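Local coordinates for protein CdiI (Burkholderia pseudomallei 1026a, PDB 4G6V) that binds the CdiA-CT tRNase toxin as its immunity protein and so probably neutralises it in contact-dependent growth inhibition, at residues E49-V57 with A90-E98; R13-R24 with L36-D44. All blocks are in the same frame, centred on the assembly; numbering follows the deposited sequence.

Contact 1. Residues E49-V57 with A90-E98; sequences EIAAEHGLV and AILILQDNE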
# COMPACT_ATOMS: atom_id res chain seq x y z
N GLU B 49 -17.93 -1.11 1.59
CA GLU B 49 -18.15 -2.49 1.94
C GLU B 49 -17.10 -2.98 2.95
O GLU B 49 -17.44 -3.56 3.98
CB GLU B 49 -18.13 -3.35 0.68
CG GLU B 49 -18.62 -4.77 0.88
CD GLU B 49 -18.54 -5.58 -0.40
OE1 GLU B 49 -17.83 -5.14 -1.33
OE2 GLU B 49 -19.19 -6.65 -0.46
N ILE B 50 -15.83 -2.72 2.63
CA ILE B 50 -14.72 -3.09 3.50
C ILE B 50 -14.76 -2.37 4.84
O ILE B 50 -14.59 -3.00 5.88
CB ILE B 50 -13.34 -2.84 2.82
CG1 ILE B 50 -13.18 -3.70 1.56
CG2 ILE B 50 -12.20 -3.12 3.77
CD1 ILE B 50 -11.85 -3.48 0.85
N ALA B 51 -15.02 -1.06 4.84
CA ALA B 51 -15.19 -0.32 6.10
C ALA B 51 -16.31 -0.88 7.00
O ALA B 51 -16.18 -0.89 8.23
CB ALA B 51 -15.43 1.17 5.84
N ALA B 52 -17.38 -1.36 6.38
CA ALA B 52 -18.55 -1.83 7.13
C ALA B 52 -18.34 -3.21 7.75
O ALA B 52 -19.03 -3.57 8.70
CB ALA B 52 -19.80 -1.80 6.26
N GLU B 53 -17.41 -3.98 7.21
CA GLU B 53 -16.98 -5.24 7.82
C GLU B 53 -16.20 -5.01 9.12
O GLU B 53 -16.13 -5.90 9.97
CB GLU B 53 -16.11 -6.06 6.86
CG GLU B 53 -16.89 -6.99 5.96
CD GLU B 53 -16.18 -7.28 4.64
OE1 GLU B 53 -14.93 -7.43 4.65
OE2 GLU B 53 -16.86 -7.35 3.59
N HIS B 54 -15.63 -3.82 9.26
CA HIS B 54 -14.90 -3.43 10.47
C HIS B 54 -15.63 -2.41 11.32
O HIS B 54 -15.00 -1.65 12.06
CB HIS B 54 -13.55 -2.85 10.09
CG HIS B 54 -12.74 -3.74 9.21
ND1 HIS B 54 -12.88 -3.76 7.84
CD2 HIS B 54 -11.76 -4.64 9.49
CE1 HIS B 54 -12.03 -4.63 7.31
NE2 HIS B 54 -11.34 -5.18 8.31
N GLY B 55 -16.96 -2.37 11.21
CA GLY B 55 -17.79 -1.57 12.08
C GLY B 55 -18.21 -0.19 11.60
O GLY B 55 -19.13 0.40 12.18
N LEU B 56 -17.58 0.32 10.54
CA LEU B 56 -17.68 1.73 10.18
C LEU B 56 -18.43 1.98 8.88
O LEU B 56 -18.22 1.29 7.88
CB LEU B 56 -16.29 2.36 10.08
CG LEU B 56 -16.17 3.83 9.70
CD1 LEU B 56 -16.12 4.67 10.94
CD2 LEU B 56 -14.92 4.04 8.93
N VAL B 57 -19.33 2.96 8.93
CA VAL B 57 -19.99 3.54 7.75
C VAL B 57 -19.12 4.66 7.16
O VAL B 57 -19.08 5.78 7.68
CB VAL B 57 -21.38 4.11 8.15
CG1 VAL B 57 -22.18 4.55 6.91
CG2 VAL B 57 -22.17 3.09 8.95
N ALA B 90 -15.39 9.13 13.42
CA ALA B 90 -14.76 7.83 13.51
C ALA B 90 -13.78 7.59 12.35
O ALA B 90 -14.02 8.04 11.21
CB ALA B 90 -15.83 6.75 13.53
N ILE B 91 -12.68 6.90 12.63
CA ILE B 91 -11.73 6.54 11.59
C ILE B 91 -11.32 5.08 11.71
O ILE B 91 -11.02 4.62 12.79
CB ILE B 91 -10.48 7.50 11.51
CG1 ILE B 91 -9.67 7.22 10.25
CG2 ILE B 91 -9.58 7.40 12.71
CD1 ILE B 91 -8.33 7.92 10.21
N LEU B 92 -11.35 4.36 10.60
CA LEU B 92 -10.81 3.01 10.58
C LEU B 92 -9.49 3.08 9.82
O LEU B 92 -9.43 3.71 8.76
CB LEU B 92 -11.80 2.06 9.91
CG LEU B 92 -11.29 0.75 9.31
CD1 LEU B 92 -10.88 -0.17 10.41
CD2 LEU B 92 -12.35 0.11 8.44
N ILE B 93 -8.42 2.50 10.35
CA ILE B 93 -7.15 2.46 9.63
C ILE B 93 -6.68 1.03 9.36
O ILE B 93 -6.34 0.31 10.30
CB ILE B 93 -6.01 3.18 10.39
CG1 ILE B 93 -6.36 4.65 10.65
CG2 ILE B 93 -4.69 3.05 9.62
CD1 ILE B 93 -5.27 5.39 11.44
N LEU B 94 -6.65 0.64 8.10
CA LEU B 94 -6.12 -0.67 7.74
C LEU B 94 -4.77 -0.56 7.00
O LEU B 94 -4.67 -0.03 5.89
CB LEU B 94 -7.14 -1.44 6.89
CG LEU B 94 -8.55 -1.65 7.42
CD1 LEU B 94 -9.34 -2.54 6.48
CD2 LEU B 94 -8.53 -2.28 8.79
N GLN B 95 -3.72 -1.06 7.63
CA GLN B 95 -2.44 -1.11 6.96
C GLN B 95 -2.58 -2.05 5.77
O GLN B 95 -3.02 -3.21 5.92
CB GLN B 95 -1.36 -1.59 7.90
CG GLN B 95 0.02 -1.37 7.37
CD GLN B 95 1.06 -1.38 8.45
OE1 GLN B 95 0.80 -1.02 9.60
NE2 GLN B 95 2.27 -1.79 8.09
N ASP B 96 -2.24 -1.53 4.58
CA ASP B 96 -2.38 -2.24 3.31
C ASP B 96 -3.75 -2.88 3.16
O ASP B 96 -3.91 -3.95 2.54
CB ASP B 96 -1.24 -3.25 3.10
CG ASP B 96 0.07 -2.57 2.69
OD1 ASP B 96 0.01 -1.50 2.02
OD2 ASP B 96 1.16 -3.10 3.05
N ASN B 97 -4.74 -2.21 3.75
CA ASN B 97 -6.13 -2.58 3.59
C ASN B 97 -6.41 -3.97 4.13
O ASN B 97 -7.35 -4.64 3.71
CB ASN B 97 -6.54 -2.46 2.11
CG ASN B 97 -7.98 -2.01 1.92
OD1 ASN B 97 -8.58 -1.37 2.80
ND2 ASN B 97 -8.55 -2.34 0.77
N GLU B 98 -5.58 -4.40 5.08
CA GLU B 98 -5.66 -5.74 5.68
C GLU B 98 -5.67 -5.74 7.19
O GLU B 98 -6.54 -6.34 7.81
CB GLU B 98 -4.50 -6.62 5.21
CG GLU B 98 -4.62 -7.05 3.78
CD GLU B 98 -3.47 -7.90 3.31
OE1 GLU B 98 -3.33 -8.04 2.08
OE2 GLU B 98 -2.69 -8.41 4.14

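Contact 2. Residues R13-R24 with L36-D44; sequences RGAAESDLNKIR and LISPVRDAD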
# COMPACT_ATOMS: atom_id res chain seq x y z
N ARG B 13 -16.05 14.33 2.55
CA ARG B 13 -14.75 14.59 1.96
C ARG B 13 -14.18 15.96 2.35
O ARG B 13 -13.07 16.06 2.87
CB ARG B 13 -14.84 14.43 0.45
CG ARG B 13 -13.54 14.66 -0.26
CD ARG B 13 -13.78 15.04 -1.69
NE ARG B 13 -14.67 16.19 -1.75
CZ ARG B 13 -14.32 17.43 -1.38
NH1 ARG B 13 -13.09 17.65 -0.90
NH2 ARG B 13 -15.19 18.44 -1.47
N GLY B 14 -14.97 17.01 2.12
CA GLY B 14 -14.57 18.37 2.44
C GLY B 14 -14.10 18.57 3.88
O GLY B 14 -13.03 19.13 4.12
N ALA B 15 -14.91 18.12 4.83
CA ALA B 15 -14.57 18.24 6.24
C ALA B 15 -13.30 17.46 6.55
O ALA B 15 -12.39 17.95 7.23
CB ALA B 15 -15.73 17.76 7.13
N ALA B 16 -13.25 16.23 6.03
CA ALA B 16 -12.08 15.36 6.19
C ALA B 16 -10.81 16.12 5.81
O ALA B 16 -9.81 16.09 6.53
CB ALA B 16 -12.23 14.10 5.33
N GLU B 17 -10.88 16.80 4.68
CA GLU B 17 -9.73 17.51 4.14
C GLU B 17 -9.36 18.69 5.04
O GLU B 17 -8.21 18.85 5.45
CB GLU B 17 -10.02 17.96 2.71
CG GLU B 17 -8.77 18.23 1.90
CD GLU B 17 -7.96 16.98 1.59
OE1 GLU B 17 -8.38 16.19 0.72
OE2 GLU B 17 -6.89 16.81 2.22
N SER B 18 -10.35 19.51 5.37
CA SER B 18 -10.14 20.57 6.35
C SER B 18 -9.39 20.04 7.58
O SER B 18 -8.38 20.62 7.99
CB SER B 18 -11.48 21.21 6.74
OG SER B 18 -11.36 21.89 7.99
N ASP B 19 -9.87 18.95 8.16
CA ASP B 19 -9.15 18.29 9.27
C ASP B 19 -7.70 17.86 8.92
O ASP B 19 -6.79 18.06 9.73
CB ASP B 19 -9.95 17.08 9.80
CG ASP B 19 -11.02 17.48 10.78
OD1 ASP B 19 -10.78 18.44 11.56
OD2 ASP B 19 -12.09 16.83 10.78
N LEU B 20 -7.49 17.27 7.74
CA LEU B 20 -6.13 16.91 7.32
C LEU B 20 -5.17 18.09 7.17
O LEU B 20 -3.96 17.92 7.28
CB LEU B 20 -6.13 16.06 6.04
CG LEU B 20 -6.36 14.59 6.36
CD1 LEU B 20 -6.75 13.82 5.13
CD2 LEU B 20 -5.12 13.97 7.02
N ASN B 21 -5.70 19.28 6.91
CA ASN B 21 -4.83 20.43 6.81
C ASN B 21 -4.19 20.73 8.16
O ASN B 21 -3.02 21.05 8.26
CB ASN B 21 -5.59 21.66 6.31
CG ASN B 21 -5.98 21.56 4.83
OD1 ASN B 21 -5.40 20.79 4.05
ND2 ASN B 21 -6.98 22.36 4.45
N LYS B 22 -4.99 20.62 9.20
CA LYS B 22 -4.50 20.89 10.53
C LYS B 22 -3.46 19.84 10.93
O LYS B 22 -2.43 20.17 11.52
CB LYS B 22 -5.66 20.91 11.50
CG LYS B 22 -6.67 21.99 11.17
CD LYS B 22 -7.82 22.02 12.17
CE LYS B 22 -8.88 23.02 11.73
NZ LYS B 22 -9.95 23.05 12.77
N ILE B 23 -3.72 18.59 10.58
CA ILE B 23 -2.76 17.53 10.83
C ILE B 23 -1.43 17.84 10.15
O ILE B 23 -0.40 17.90 10.80
CB ILE B 23 -3.32 16.16 10.44
CG1 ILE B 23 -4.12 15.58 11.61
CG2 ILE B 23 -2.23 15.19 10.17
CD1 ILE B 23 -5.33 14.78 11.19
N ARG B 24 -1.46 18.07 8.84
CA ARG B 24 -0.26 18.46 8.10
C ARG B 24 0.49 19.63 8.74
O ARG B 24 1.69 19.77 8.58
CB ARG B 24 -0.61 18.86 6.68
CG ARG B 24 -1.10 17.76 5.77
CD ARG B 24 -1.37 18.34 4.37
NE ARG B 24 -2.33 17.56 3.60
CZ ARG B 24 -2.00 16.50 2.87
NH1 ARG B 24 -0.73 16.09 2.82
NH2 ARG B 24 -2.94 15.83 2.19
N LEU B 36 3.43 10.32 3.07
CA LEU B 36 2.68 11.17 2.15
C LEU B 36 1.19 10.90 2.28
O LEU B 36 0.74 9.76 2.18
CB LEU B 36 3.15 10.98 0.69
CG LEU B 36 4.65 11.23 0.47
CD1 LEU B 36 5.01 11.10 -1.00
CD2 LEU B 36 5.10 12.58 1.02
N ILE B 37 0.43 11.97 2.51
CA ILE B 37 -1.02 11.86 2.63
C ILE B 37 -1.70 12.21 1.30
O ILE B 37 -1.62 13.36 0.83
CB ILE B 37 -1.59 12.76 3.77
CG1 ILE B 37 -0.87 12.47 5.09
CG2 ILE B 37 -3.09 12.56 3.90
CD1 ILE B 37 -1.46 13.18 6.35
N SER B 38 -2.37 11.22 0.71
CA SER B 38 -3.14 11.46 -0.50
C SER B 38 -4.27 12.47 -0.27
O SER B 38 -4.66 12.77 0.87
CB SER B 38 -3.72 10.16 -1.04
OG SER B 38 -5.01 9.93 -0.50
N PRO B 39 -4.79 13.04 -1.36
CA PRO B 39 -6.07 13.76 -1.28
C PRO B 39 -7.15 12.83 -0.77
O PRO B 39 -7.04 11.61 -0.95
CB PRO B 39 -6.36 14.14 -2.74
CG PRO B 39 -5.28 13.40 -3.59
CD PRO B 39 -4.12 13.22 -2.66
N VAL B 40 -8.18 13.40 -0.13
CA VAL B 40 -9.32 12.62 0.32
C VAL B 40 -10.31 12.47 -0.82
O VAL B 40 -10.52 13.41 -1.58
CB VAL B 40 -10.05 13.31 1.50
CG1 VAL B 40 -11.24 12.45 1.98
CG2 VAL B 40 -9.09 13.58 2.64
N ARG B 41 -10.91 11.29 -0.95
CA ARG B 41 -11.99 11.08 -1.90
C ARG B 41 -13.26 10.59 -1.22
O ARG B 41 -13.25 10.20 -0.07
CB ARG B 41 -11.59 10.11 -3.01
CG ARG B 41 -11.47 8.66 -2.61
CD ARG B 41 -11.02 7.89 -3.81
NE ARG B 41 -10.00 8.67 -4.51
CZ ARG B 41 -9.69 8.56 -5.81
NH1 ARG B 41 -10.33 7.69 -6.59
NH2 ARG B 41 -8.75 9.34 -6.32
N ASP B 42 -14.37 10.67 -1.94
CA ASP B 42 -15.61 10.08 -1.48
C ASP B 42 -15.41 8.58 -1.61
O ASP B 42 -14.86 8.11 -2.60
CB ASP B 42 -16.81 10.52 -2.34
CG ASP B 42 -16.98 12.03 -2.39
OD1 ASP B 42 -16.96 12.68 -1.32
OD2 ASP B 42 -17.14 12.58 -3.51
N ALA B 43 -15.85 7.84 -0.61
CA ALA B 43 -15.78 6.40 -0.66
C ALA B 43 -16.79 5.87 -1.66
O ALA B 43 -17.95 6.22 -1.59
CB ALA B 43 -16.04 5.81 0.71
N ASP B 44 -16.36 5.03 -2.59
CA ASP B 44 -17.29 4.31 -3.45
C ASP B 44 -17.84 3.07 -2.74
O ASP B 44 -17.57 2.83 -1.56
CB ASP B 44 -16.59 3.89 -4.73
CG ASP B 44 -15.51 2.86 -4.47
OD1 ASP B 44 -15.26 2.58 -3.27
OD2 ASP B 44 -14.92 2.33 -5.44
O HOH W 1 -17.41 12.34 1.12

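Contact 1. Residues E49-V57 with A90-E98
Leu94 meets the imidazole of His54 from over one face. Its CD1 stands 3.9 Å from the ring centroid and 28° off the ring normal, the geometry of a CH-pi contact, while CD2 covers the same ring nearer the rim. The imidazole's setting is fixed from within its own segment: ND1 gives a hydrogen bond of 2.7 Å to Ile50 O, and that acceptor lies close to the ring plane. With CG beside the backbone N (chi1 -54°), the ring swings back to this carbonyl of the preceding helical turn and turns a face to the strand. Leu92 crosses His54 at about a right angle; its CD2 reaches His54 CB at 3.6 Å and also lies against Ala51.

Leu92 is held from a second direction by Leu56, whose CD2 sits 3.8 Å from Leu92 CB, while Leu56 CD1 turns to the methyl of Ala90. Leu56 is delivered by a Schellman motif: Leu56 N bonds to Ala51 O at 3.0 Å, the companion bond from Gly55 N to Ala52 O is weak, and Gly55 has the positive phi the motif needs. Ile50 splits its branches, CG2 touching Leu94 CD1 at 4.0 Å and CD1 reaching Asn97 ND2 at 3.5 Å. That amide nitrogen has its hydrogen bond with Thr117 of the toxin chain, so this end of the apolar contact borders the toxin interface.

No hydrogen bond joins the two segments; the contact rests mainly on leucine, isoleucine and alanine side chains and the histidine face. Helix 45-53 and its C-terminal turn thus lie over one face of strand 91-95, with Tyr8 of the adjacent strand 4-9 also touching Ile50 and Ala51, whereas Ile91 points away and, with Ile93, packs on helix 75-84.

Contact 2. Residues R13-R24 with L36-D44
Glu17 OE1 accepts a hydrogen bond from Val40 N, 2.9 Å long and nearly straight at 166°, through the syn lone pair of the carboxylate. The bond pins helix 13-26 to strand 35-42, an outermost strand of the antiparallel sheet within this chain, at the break in that strand. Here the peptide N-H turns to the helix instead of to a neighbouring strand. Glu17 reaches it by bending at chi2 (68°), which brings the carboxylate alongside Val40, the two side chains running past each other in opposite directions.

Both branches of Val40 pack against the helix. CG1 faces Ala16 CB at 3.9 Å and the CG of Arg13, whereas CG2 lies by Leu20 CD1 and the Glu17 carboxylate. The other branch of the same leucine reaches Ile37: Leu20 CD2 packs on Ile37 CD1 at 3.8 Å, the two side chains meeting at a slant. Phe31 of helix 28-34 touches both Ile37 and Ile23, extending this apolar layer, and Phe62 of strand 60-66 adjoins Leu20.

A second polar clamp lies at the C-terminal end of 13-24, against the start of 36-44. Arg24, extended from CG to NE, runs antiparallel to the Ile37 side chain and presents the edge of its guanidinium to Ile37 O. NH2 makes the main bond at 3.1 Å, and NH1 adds a weak one. The oxygen is in the guanidinium plane, yet NH2 approaches from above the carbonyl plane, 51° out of it, rather than along a lone pair. At the helix start, Arg13 CG and CD rest on Val40 O, and Arg13 NE stays 4.2 Å from Asp42 OD1, beyond a salt bridge.

The two contacts come in series along the chain: contact 2 closes at Asp44, and helix 45-53, which carries the first segment of contact 1, follows directly from strand 35-42. Their centres are 16 Å apart and their nearest atoms about 5 Å apart, without touching. Both reach the same antiparallel sheet, with strands 60-66 and 4-9 between 35-42 and 91-95. Phe86 touches both Leu20 and Ile91, consistent with helices 13-26 and 45-53 packing on opposite faces. The toxin chain adjoins Ser38 and Arg41 in contact 2, and Ile50 and residues 95-98 in contact 1; the contacts thus fix helices against a sheet that also faces the toxin, consistent with the immunity role.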